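Local coordinates for uncharacterized protein YqbN (Bacillus subtilis, PDB 3KLU), which is of unknown function but belongs to the XkdN-like family of phage tail assembly chaperones and so probably assists assembly of a phage-like tail, at residues Lys32-Lys37 / Arg115-Gly120; Phe44-Ile49 / Asn128-Ile133; Asp52-Leu57 / Gln79-Arg84; Ile85-Thr90 / Ala124-Lys129. All coordinates share one frame; numbering follows the deposited sequence.

Interactions 2 and 4 form the middle of the chain, their centres about 5 Å apart: helix 120-133 packs against strand 44-46 in one and against helix 78-89 in the other, and Phe46 CZ lies 3.5 Å from Trp126 CD1. Interaction 3 continues along helix 78-89 to helix 51-60, linked to interaction 4 by a salt bridge from Arg53 NE to Glu88 OE1 at 2.9 Å. Interaction 1 lies at the other side of the chain's centre, about 24 Å from interaction 3 between centres; it joins the core through Leu117, whose CD1 is 3.5 Å from Trp126 CG, and through Phe34 against Phe44.

Interaction 1 of 4, residues Lys32-Lys37 / Arg115-Gly120; sequences KRFVDK and RVLSVG
Arg33 and Phe34 reach side by side from the loop between strands 26-28 and 44-46 to the turn that follows helix 109-116. In Arg33, CB and CG lead away from the loop, and CD is the first atom to meet the other segment, at 4.1 Å from Val119 CG2. A bend at chi3 (39°) then turns the guanidinium along the turn. There Arg33 NH1 lies 3.9 Å from Val119 CG2, while Arg33 NH2 comes to 3.6 Å from Val116 O, which sits at the edge of the guanidinium, near its plane. Ser118 OG is 3.4 Å from Arg33 NH2 and approaches obliquely. The clear polar partner of the group is Glu122, in the following helix, whose OE1 forms a salt bridge with NH1 and also receives a weak bond from Val119 N. Val119 is the N-cap residue of helix 120-133, so the arginine lies across the junction of two successive helices, where Leu117 is the centre of an inverse gamma turn. Beneath the guanidinium, on one of its faces and toward its rim, lies CE1 of Phe34. The phenylalanine ring presents its edge to the turn: Phe34 CZ touches Val116 CG1 at 3.6 Å, with Val116 O near the ring plane, and Phe34 CE2 meets Leu117 CD2 at 4.0 Å. Val116 is buried, with Phe95 and Tyr104 also against its side chain. Leu117 starts away from the loop, but its CD2 methyl swings back to the ring edge, and Ile30 packs on it as well.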
# COMPACT_ATOMS: atom_id res chain seq x y z
N LYS A 32 -4.52 -15.45 -6.42
CA LYS A 32 -4.73 -16.11 -7.70
C LYS A 32 -6.19 -15.97 -8.19
O LYS A 32 -6.51 -16.38 -9.30
CB LYS A 32 -4.34 -17.58 -7.60
CG LYS A 32 -2.85 -17.86 -7.30
CD LYS A 32 -2.65 -19.37 -7.19
CE LYS A 32 -1.26 -19.79 -6.76
NZ LYS A 32 -1.22 -21.27 -6.44
N ARG A 33 -7.04 -15.36 -7.37
CA ARG A 33 -8.44 -15.17 -7.70
C ARG A 33 -8.61 -13.97 -8.61
O ARG A 33 -9.70 -13.74 -9.11
CB ARG A 33 -9.28 -14.97 -6.44
CG ARG A 33 -9.25 -16.12 -5.46
CD ARG A 33 -9.69 -15.64 -4.10
NE ARG A 33 -10.77 -14.70 -4.24
CZ ARG A 33 -10.86 -13.54 -3.62
NH1 ARG A 33 -9.93 -13.14 -2.78
NH2 ARG A 33 -11.86 -12.75 -3.91
N PHE A 34 -7.55 -13.17 -8.81
CA PHE A 34 -7.70 -12.05 -9.72
C PHE A 34 -6.99 -12.36 -11.03
O PHE A 34 -5.77 -12.43 -11.06
CB PHE A 34 -7.15 -10.77 -9.12
CG PHE A 34 -7.66 -10.49 -7.73
CD1 PHE A 34 -9.02 -10.56 -7.45
CD2 PHE A 34 -6.78 -10.17 -6.71
CE1 PHE A 34 -9.49 -10.30 -6.14
CE2 PHE A 34 -7.25 -9.92 -5.42
CZ PHE A 34 -8.61 -9.99 -5.15
N VAL A 35 -7.76 -12.51 -12.10
CA VAL A 35 -7.18 -12.80 -13.42
C VAL A 35 -7.78 -11.93 -14.51
O VAL A 35 -8.88 -11.37 -14.36
CB VAL A 35 -7.34 -14.30 -13.82
CG1 VAL A 35 -6.47 -15.17 -12.91
CG2 VAL A 35 -8.77 -14.71 -13.71
N ASP A 36 -7.04 -11.78 -15.60
CA ASP A 36 -7.53 -10.97 -16.70
C ASP A 36 -8.21 -11.86 -17.73
O ASP A 36 -8.35 -13.07 -17.52
CB ASP A 36 -6.37 -10.21 -17.36
CG ASP A 36 -5.30 -11.14 -17.88
OD1 ASP A 36 -5.60 -12.32 -18.17
OD2 ASP A 36 -4.15 -10.68 -18.01
N LYS A 37 -8.65 -11.27 -18.83
CA LYS A 37 -9.33 -11.99 -19.90
C LYS A 37 -8.60 -13.26 -20.37
O LYS A 37 -9.23 -14.22 -20.79
CB LYS A 37 -9.54 -11.06 -21.10
CG LYS A 37 -8.27 -10.34 -21.52
CD LYS A 37 -8.38 -9.73 -22.90
CE LYS A 37 -7.06 -9.09 -23.28
NZ LYS A 37 -5.94 -10.02 -23.02
N ARG A 115 -13.20 -6.28 1.64
CA ARG A 115 -14.16 -6.95 0.77
C ARG A 115 -13.47 -7.48 -0.49
O ARG A 115 -13.85 -8.53 -0.99
CB ARG A 115 -15.31 -5.99 0.46
CG ARG A 115 -15.98 -5.56 1.76
CD ARG A 115 -17.17 -4.64 1.58
NE ARG A 115 -17.71 -4.30 2.90
CZ ARG A 115 -18.74 -3.46 3.11
NH1 ARG A 115 -19.34 -2.87 2.09
NH2 ARG A 115 -19.20 -3.25 4.34
N VAL A 116 -12.44 -6.80 -1.00
CA VAL A 116 -11.74 -7.31 -2.20
C VAL A 116 -10.86 -8.52 -1.84
O VAL A 116 -10.92 -9.54 -2.49
CB VAL A 116 -10.80 -6.25 -2.86
CG1 VAL A 116 -10.02 -6.92 -4.03
CG2 VAL A 116 -11.61 -5.04 -3.39
N LEU A 117 -10.02 -8.38 -0.81
CA LEU A 117 -9.15 -9.49 -0.38
C LEU A 117 -9.99 -10.28 0.66
O LEU A 117 -9.65 -10.35 1.85
CB LEU A 117 -7.88 -8.90 0.26
CG LEU A 117 -7.05 -8.03 -0.73
CD1 LEU A 117 -6.08 -7.13 0.01
CD2 LEU A 117 -6.31 -8.92 -1.68
N SER A 118 -11.08 -10.87 0.19
CA SER A 118 -11.99 -11.58 1.10
C SER A 118 -11.56 -12.92 1.69
O SER A 118 -12.31 -13.54 2.44
CB SER A 118 -13.36 -11.72 0.44
OG SER A 118 -13.22 -12.28 -0.85
N VAL A 119 -10.36 -13.38 1.34
CA VAL A 119 -9.81 -14.59 1.90
C VAL A 119 -8.79 -14.11 2.93
O VAL A 119 -7.85 -13.38 2.60
CB VAL A 119 -9.17 -15.43 0.84
CG1 VAL A 119 -8.41 -16.58 1.47
CG2 VAL A 119 -10.26 -15.98 -0.08
N GLY A 120 -9.01 -14.50 4.19
CA GLY A 120 -8.17 -14.08 5.29
C GLY A 120 -6.70 -13.93 4.96
O GLY A 120 -6.14 -12.82 5.06

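Interaction 2 of 4, residues Phe44-Ile49 / Asn128-Ile133; sequences FIFKAI and NKAIEI
The middle strand of the three-stranded antiparallel sheet, 44-46, lies against the last turns of helix 120-133, and Phe46 and Ala48 make the contact with Lys129, Ala130 and Ile133. Phe46 presents one ring face to the lysine: Lys129 CG stands over the ring centre, 3.9 Å from the centroid and 13° off the normal, a CH-pi contact. With CG opposite the backbone N (chi1 -176°), the lysine chain leaves the helix toward the ring; bends at chi2 and chi3 then carry Lys129 NZ away from it to a salt bridge with Glu132 OE2, which it meets at 3.0 Å from above the carboxylate plane. This is strand-on-helix packing, the two short axes running in nearly the same sense at 29° and coming within 10.1 Å. Further round the ring, Phe46 CE2 touches Ala130 CB at 4.1 Å. Ile133 crosses the phenylalanine at about a right angle, its CG1 3.7 Å from Phe46 CB. The other branch, Ile133 CG2, points to the chain just past the strand and packs 4.0 Å from Ala48 CB. Strand 26-28 flanks the same surface, with Val28 touching Phe46 and Lys129 and Val26 touching Ile133.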
# COMPACT_ATOMS: atom_id res chain seq x y z
N PHE A 44 -0.66 -7.29 -7.76
CA PHE A 44 -0.85 -5.99 -7.16
C PHE A 44 0.45 -5.23 -7.41
O PHE A 44 1.52 -5.83 -7.45
CB PHE A 44 -1.01 -6.13 -5.66
CG PHE A 44 -2.41 -6.35 -5.23
CD1 PHE A 44 -3.26 -7.13 -5.97
CD2 PHE A 44 -2.84 -5.82 -4.04
CE1 PHE A 44 -4.57 -7.39 -5.51
CE2 PHE A 44 -4.15 -6.07 -3.56
CZ PHE A 44 -5.01 -6.85 -4.30
N ILE A 45 0.34 -3.91 -7.56
CA ILE A 45 1.49 -3.05 -7.73
C ILE A 45 1.61 -2.19 -6.48
O ILE A 45 0.67 -1.42 -6.13
CB ILE A 45 1.35 -2.15 -8.91
CG1 ILE A 45 1.24 -2.98 -10.17
CG2 ILE A 45 2.57 -1.22 -9.01
CD1 ILE A 45 1.02 -2.11 -11.41
N PHE A 46 2.75 -2.35 -5.79
CA PHE A 46 3.06 -1.62 -4.57
C PHE A 46 4.15 -0.60 -4.87
O PHE A 46 4.91 -0.74 -5.84
CB PHE A 46 3.57 -2.55 -3.47
CG PHE A 46 2.54 -3.58 -2.99
CD1 PHE A 46 2.27 -4.73 -3.75
CD2 PHE A 46 1.93 -3.44 -1.75
CE1 PHE A 46 1.41 -5.72 -3.26
CE2 PHE A 46 1.07 -4.42 -1.25
CZ PHE A 46 0.81 -5.56 -1.99
N LYS A 47 4.20 0.44 -4.04
CA LYS A 47 5.19 1.50 -4.14
C LYS A 47 5.16 2.23 -2.82
O LYS A 47 4.16 2.86 -2.48
CB LYS A 47 4.85 2.48 -5.25
CG LYS A 47 5.92 3.56 -5.42
CD LYS A 47 5.38 4.67 -6.33
CE LYS A 47 6.52 5.47 -6.91
NZ LYS A 47 7.31 5.94 -5.76
N ALA A 48 6.26 2.12 -2.06
CA ALA A 48 6.40 2.78 -0.76
C ALA A 48 5.95 4.26 -0.76
O ALA A 48 6.12 5.01 -1.73
CB ALA A 48 7.86 2.70 -0.29
N ILE A 49 5.35 4.66 0.35
CA ILE A 49 4.94 6.04 0.45
C ILE A 49 6.10 6.76 1.18
O ILE A 49 7.13 6.15 1.46
CB ILE A 49 3.61 6.16 1.21
CG1 ILE A 49 3.73 5.52 2.60
CG2 ILE A 49 2.53 5.43 0.42
CD1 ILE A 49 2.58 5.83 3.53
N ASN A 128 1.16 -7.24 5.20
CA ASN A 128 2.58 -7.42 5.43
C ASN A 128 3.42 -7.02 4.23
O ASN A 128 4.47 -6.42 4.39
CB ASN A 128 2.88 -8.86 5.86
CG ASN A 128 2.04 -9.28 7.04
OD1 ASN A 128 1.82 -8.51 7.97
ND2 ASN A 128 1.56 -10.52 7.01
N LYS A 129 3.00 -7.34 3.01
CA LYS A 129 3.83 -6.93 1.88
C LYS A 129 4.00 -5.41 1.88
O LYS A 129 5.08 -4.89 1.61
CB LYS A 129 3.22 -7.36 0.55
CG LYS A 129 4.14 -7.02 -0.67
CD LYS A 129 5.24 -8.10 -0.83
CE LYS A 129 6.56 -7.50 -1.27
NZ LYS A 129 7.58 -8.56 -1.58
N ALA A 130 2.91 -4.70 2.16
CA ALA A 130 2.91 -3.24 2.18
C ALA A 130 3.88 -2.71 3.22
O ALA A 130 4.67 -1.81 2.96
CB ALA A 130 1.50 -2.74 2.48
N ILE A 131 3.82 -3.29 4.42
CA ILE A 131 4.69 -2.88 5.51
C ILE A 131 6.14 -3.12 5.09
O ILE A 131 7.02 -2.31 5.36
CB ILE A 131 4.37 -3.69 6.77
CG1 ILE A 131 2.93 -3.43 7.18
CG2 ILE A 131 5.32 -3.34 7.89
CD1 ILE A 131 2.59 -1.96 7.23
N GLU A 132 6.35 -4.23 4.41
CA GLU A 132 7.66 -4.61 3.94
C GLU A 132 8.12 -3.68 2.84
O GLU A 132 9.27 -3.26 2.83
CB GLU A 132 7.62 -6.05 3.43
CG GLU A 132 8.90 -6.51 2.71
CD GLU A 132 8.71 -7.82 1.97
OE1 GLU A 132 8.05 -8.73 2.51
OE2 GLU A 132 9.24 -7.94 0.84
N ILE A 133 7.23 -3.38 1.89
CA ILE A 133 7.56 -2.47 0.80
C ILE A 133 8.00 -1.07 1.32
O ILE A 133 8.71 -0.33 0.62
CB ILE A 133 6.33 -2.29 -0.12
CG1 ILE A 133 6.14 -3.53 -1.01
CG2 ILE A 133 6.50 -1.04 -1.00
CD1 ILE A 133 7.14 -3.67 -2.10

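Interaction 3 of 4, residues Asp52-Leu57 / Gln79-Arg84; sequences DRIDEL and QRFYAR
Arg53 and Arg84 bring their guanidinium groups close across the gap between helices 51-60 and 78-89, NH2 to NH2 at 4.5 Å. Each like charge is offset by acids: Arg53 NE pairs with Glu88 and Arg53 NH1 with Glu56 OE2, the latter through a weak, bent hydrogen bond of 3.0 Å, while Arg84 NH2 pairs with Glu60. With Glu88, Glu56 and Glu60 alongside, the two positive groups are probably well compensated. Next in sequence, Ile54 meets the edge of the Phe81 ring. Ile54 O lies near the ring plane, 3.6 Å from Phe81 CE1, and Ile54 CG2 is 4.1 Å from Phe81 CZ, the two side chains crossing at about a right angle. One turn further on, Leu57 fits between Phe81 and the arginines. Leu57 CB also lies at the ring edge, 3.8 Å from Phe81 CE1, so the phenylalanine points its rim at the helix 51-60 backbone. A chi1 of 170° swings the Phe81 ring out from its own helix and across the gap. Leu57 CD2 extends to Arg84 and sits over one face of its guanidinium, toward the rim, 3.7 Å from Arg84 CZ; the same methyl lies over a face of the Arg53 guanidinium. The two helices run roughly antiparallel, at 147°, with their short axes 10.3 Å apart. Val110 of helix 109-116 also touches helix 78-89, at Arg80, Ala83 and Arg84, while Tyr123 and Ile131 of helix 120-133 pack on Ala83 and Tyr82.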
# COMPACT_ATOMS: atom_id res chain seq x y z
N ASP A 52 7.33 11.21 5.58
CA ASP A 52 6.46 12.31 6.02
C ASP A 52 5.01 11.80 6.07
O ASP A 52 4.27 12.07 7.01
CB ASP A 52 6.52 13.51 5.03
CG ASP A 52 7.78 14.40 5.21
OD1 ASP A 52 8.58 14.12 6.12
OD2 ASP A 52 7.98 15.38 4.44
N ARG A 53 4.62 11.07 5.04
CA ARG A 53 3.24 10.59 4.95
C ARG A 53 2.88 9.56 5.99
O ARG A 53 1.74 9.51 6.46
CB ARG A 53 2.96 10.03 3.56
CG ARG A 53 1.54 9.59 3.38
CD ARG A 53 0.52 10.70 3.82
NE ARG A 53 -0.85 10.22 3.64
CZ ARG A 53 -1.95 10.80 4.11
NH1 ARG A 53 -1.90 11.91 4.84
NH2 ARG A 53 -3.13 10.25 3.84
N ILE A 54 3.85 8.72 6.34
CA ILE A 54 3.62 7.69 7.34
C ILE A 54 3.42 8.41 8.67
O ILE A 54 2.73 7.94 9.59
CB ILE A 54 4.82 6.72 7.37
CG1 ILE A 54 4.87 5.92 6.05
CG2 ILE A 54 4.71 5.79 8.53
CD1 ILE A 54 6.23 5.29 5.69
N ASP A 55 4.02 9.60 8.77
CA ASP A 55 3.89 10.38 9.98
C ASP A 55 2.49 10.94 10.10
O ASP A 55 1.87 10.80 11.14
CB ASP A 55 4.90 11.51 10.01
CG ASP A 55 6.28 11.03 10.41
OD1 ASP A 55 6.37 10.09 11.23
OD2 ASP A 55 7.28 11.61 9.92
N GLU A 56 1.98 11.59 9.06
CA GLU A 56 0.63 12.11 9.18
C GLU A 56 -0.35 10.97 9.45
O GLU A 56 -1.37 11.16 10.09
CB GLU A 56 0.17 12.81 7.93
CG GLU A 56 1.22 13.39 7.06
CD GLU A 56 0.58 13.95 5.83
OE1 GLU A 56 1.21 13.97 4.75
OE2 GLU A 56 -0.58 14.39 5.94
N LEU A 57 -0.06 9.77 8.94
CA LEU A 57 -0.98 8.68 9.19
C LEU A 57 -0.95 8.27 10.65
O LEU A 57 -1.99 7.93 11.23
CB LEU A 57 -0.67 7.46 8.30
CG LEU A 57 -1.12 7.71 6.86
CD1 LEU A 57 -0.60 6.61 5.92
CD2 LEU A 57 -2.66 7.83 6.85
N GLN A 79 -3.98 -1.20 13.91
CA GLN A 79 -4.71 -1.96 12.92
C GLN A 79 -5.07 -1.04 11.76
O GLN A 79 -4.78 -1.32 10.59
CB GLN A 79 -6.00 -2.49 13.57
CG GLN A 79 -6.57 -3.76 12.95
CD GLN A 79 -5.93 -5.02 13.52
OE1 GLN A 79 -4.71 -5.21 13.44
NE2 GLN A 79 -6.76 -5.88 14.11
N ARG A 80 -5.72 0.05 12.12
CA ARG A 80 -6.19 1.04 11.20
C ARG A 80 -5.05 1.77 10.52
O ARG A 80 -5.08 2.04 9.33
CB ARG A 80 -7.04 2.02 11.97
CG ARG A 80 -7.67 3.03 11.13
CD ARG A 80 -8.83 2.43 10.44
NE ARG A 80 -9.37 3.38 9.49
CZ ARG A 80 -10.35 3.11 8.64
NH1 ARG A 80 -10.90 1.91 8.64
NH2 ARG A 80 -10.76 4.05 7.79
N PHE A 81 -4.05 2.12 11.32
CA PHE A 81 -2.84 2.80 10.87
C PHE A 81 -2.16 2.01 9.77
O PHE A 81 -1.89 2.53 8.69
CB PHE A 81 -1.91 2.95 12.08
CG PHE A 81 -0.53 3.42 11.75
CD1 PHE A 81 -0.33 4.56 11.00
CD2 PHE A 81 0.58 2.75 12.26
CE1 PHE A 81 0.95 5.04 10.75
CE2 PHE A 81 1.87 3.21 12.02
CZ PHE A 81 2.06 4.37 11.26
N TYR A 82 -1.90 0.73 10.03
CA TYR A 82 -1.24 -0.10 9.05
C TYR A 82 -2.06 -0.32 7.79
O TYR A 82 -1.55 -0.33 6.68
CB TYR A 82 -0.86 -1.44 9.69
CG TYR A 82 0.16 -1.25 10.77
CD1 TYR A 82 1.19 -0.35 10.60
CD2 TYR A 82 0.09 -1.97 11.97
CE1 TYR A 82 2.16 -0.16 11.58
CE2 TYR A 82 1.06 -1.78 12.97
CZ TYR A 82 2.10 -0.87 12.75
OH TYR A 82 3.09 -0.63 13.68
N ALA A 83 -3.37 -0.46 7.98
CA ALA A 83 -4.26 -0.69 6.87
C ALA A 83 -4.20 0.53 5.95
O ALA A 83 -4.11 0.39 4.72
CB ALA A 83 -5.70 -0.94 7.37
N ARG A 84 -4.26 1.72 6.55
CA ARG A 84 -4.22 2.93 5.75
C ARG A 84 -2.89 2.96 5.00
O ARG A 84 -2.85 3.35 3.85
CB ARG A 84 -4.34 4.17 6.63
CG ARG A 84 -5.38 4.12 7.73
CD ARG A 84 -6.72 4.67 7.33
NE ARG A 84 -6.63 5.91 6.55
CZ ARG A 84 -6.29 7.10 7.04
NH1 ARG A 84 -6.00 7.25 8.33
NH2 ARG A 84 -6.27 8.15 6.22

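Interaction 4 of 4, residues Ile85-Thr90 / Ala124-Lys129; sequences IAVETT and ANWLNK
Within segments 85-90 and 124-129 the nearest CA pair is Ala86 and Leu127, 5.8 Å apart, and the axes of the two short helical pieces cross steeply at 75°. The small side chain of Ala86 lets the indole of Trp126 lie flat against it: Ala86 CB stands over the face of the six-membered ring, 3.4 Å from its centroid, in a CH-pi contact. A Trp126 chi1 of 167° sends the ring across the neighbouring helix. At the benzene rim, Val87 CG2 lies in the ring plane, 3.8 Å from Trp126 CH2. Leu127 CD2 closes in to 3.8 Å from Ala86 CB, so the methyl has the indole on one flank and the leucine on an adjacent one. The pyrrole side of the indole makes the one polar bond between the segments: Trp126 NE1 donates to Thr90 OG1 at 2.8 Å, with an angle of 147° at the hydrogen and the oxygen tilted somewhat from the ring plane. Thr90 OG1 in turn donates to Ala86 O, also at 2.8 Å, arriving from above the carbonyl plane. The buried indole N-H is thereby satisfied, and the relay ties the tryptophan to the C-terminal end of helix 78-89, where the chain passes into strand 90-92. Phe44, Phe46, Phe95 and Tyr123 surround the indole with further rings. Here the tryptophan lies in the hydrophobic core of a small alpha+beta fold, between crossing helices 78-89 and 120-133 and the antiparallel sheet.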
# COMPACT_ATOMS: atom_id res chain seq x y z
N ILE A 85 -1.80 2.55 5.64
CA ILE A 85 -0.49 2.56 4.96
C ILE A 85 -0.54 1.67 3.71
O ILE A 85 -0.05 2.06 2.60
CB ILE A 85 0.64 2.03 5.89
CG1 ILE A 85 0.83 2.96 7.09
CG2 ILE A 85 1.93 1.92 5.09
CD1 ILE A 85 1.93 2.50 8.09
N ALA A 86 -1.10 0.47 3.89
CA ALA A 86 -1.24 -0.52 2.82
C ALA A 86 -2.07 0.03 1.67
O ALA A 86 -1.68 -0.08 0.50
CB ALA A 86 -1.88 -1.83 3.37
N VAL A 87 -3.23 0.62 2.01
CA VAL A 87 -4.07 1.20 0.97
C VAL A 87 -3.25 2.17 0.12
O VAL A 87 -3.26 2.08 -1.09
CB VAL A 87 -5.30 1.93 1.61
CG1 VAL A 87 -5.97 2.91 0.58
CG2 VAL A 87 -6.34 0.89 2.04
N GLU A 88 -2.51 3.08 0.76
CA GLU A 88 -1.72 4.08 0.03
C GLU A 88 -0.41 3.53 -0.63
O GLU A 88 0.08 4.05 -1.65
CB GLU A 88 -1.46 5.26 0.96
CG GLU A 88 -2.76 6.01 1.24
CD GLU A 88 -2.59 7.18 2.23
OE1 GLU A 88 -1.46 7.72 2.37
OE2 GLU A 88 -3.59 7.57 2.87
N THR A 89 0.12 2.46 -0.08
CA THR A 89 1.29 1.84 -0.69
C THR A 89 0.85 1.01 -1.91
O THR A 89 1.66 0.62 -2.74
CB THR A 89 1.92 0.92 0.33
OG1 THR A 89 2.32 1.71 1.44
CG2 THR A 89 3.09 0.13 -0.24
N THR A 90 -0.45 0.74 -2.02
CA THR A 90 -0.92 -0.07 -3.13
C THR A 90 -1.41 0.75 -4.29
O THR A 90 -2.50 1.31 -4.23
CB THR A 90 -2.02 -1.03 -2.66
OG1 THR A 90 -1.49 -1.88 -1.64
CG2 THR A 90 -2.50 -1.90 -3.80
N ALA A 124 -4.06 -10.61 5.05
CA ALA A 124 -2.93 -10.52 5.97
C ALA A 124 -1.66 -10.37 5.17
O ALA A 124 -0.78 -9.61 5.53
CB ALA A 124 -2.86 -11.76 6.86
N ASN A 125 -1.57 -11.10 4.06
CA ASN A 125 -0.39 -11.05 3.21
C ASN A 125 -0.24 -9.70 2.56
O ASN A 125 0.86 -9.20 2.40
CB ASN A 125 -0.45 -12.13 2.12
CG ASN A 125 -0.12 -13.53 2.64
OD1 ASN A 125 0.43 -13.69 3.72
ND2 ASN A 125 -0.43 -14.54 1.84
N TRP A 126 -1.36 -9.12 2.15
CA TRP A 126 -1.31 -7.81 1.53
C TRP A 126 -0.74 -6.80 2.52
O TRP A 126 0.15 -6.00 2.19
CB TRP A 126 -2.71 -7.40 1.10
CG TRP A 126 -2.83 -5.97 0.74
CD1 TRP A 126 -2.33 -5.35 -0.38
CD2 TRP A 126 -3.57 -4.98 1.45
NE1 TRP A 126 -2.74 -4.04 -0.41
CE2 TRP A 126 -3.50 -3.78 0.70
CE3 TRP A 126 -4.31 -4.99 2.64
CZ2 TRP A 126 -4.13 -2.60 1.11
CZ3 TRP A 126 -4.94 -3.83 3.05
CH2 TRP A 126 -4.84 -2.64 2.28
N LEU A 127 -1.25 -6.84 3.75
CA LEU A 127 -0.79 -5.91 4.78
C LEU A 127 0.69 -6.02 4.98
O LEU A 127 1.41 -5.03 4.92
CB LEU A 127 -1.46 -6.20 6.11
CG LEU A 127 -2.82 -5.55 6.30
CD1 LEU A 127 -3.41 -6.02 7.62
CD2 LEU A 127 -2.68 -4.05 6.33
N ASN A 128 1.16 -7.24 5.20
CA ASN A 128 2.58 -7.42 5.43
C ASN A 128 3.42 -7.02 4.23
O ASN A 128 4.47 -6.42 4.39
CB ASN A 128 2.88 -8.86 5.86
CG ASN A 128 2.04 -9.28 7.04
OD1 ASN A 128 1.82 -8.51 7.97
ND2 ASN A 128 1.56 -10.52 7.01
N LYS A 129 3.00 -7.34 3.01
CA LYS A 129 3.83 -6.93 1.88
C LYS A 129 4.00 -5.41 1.88
O LYS A 129 5.08 -4.89 1.61
CB LYS A 129 3.22 -7.36 0.55
CG LYS A 129 4.14 -7.02 -0.67
CD LYS A 129 5.24 -8.10 -0.83
CE LYS A 129 6.56 -7.50 -1.27
NZ LYS A 129 7.58 -8.56 -1.58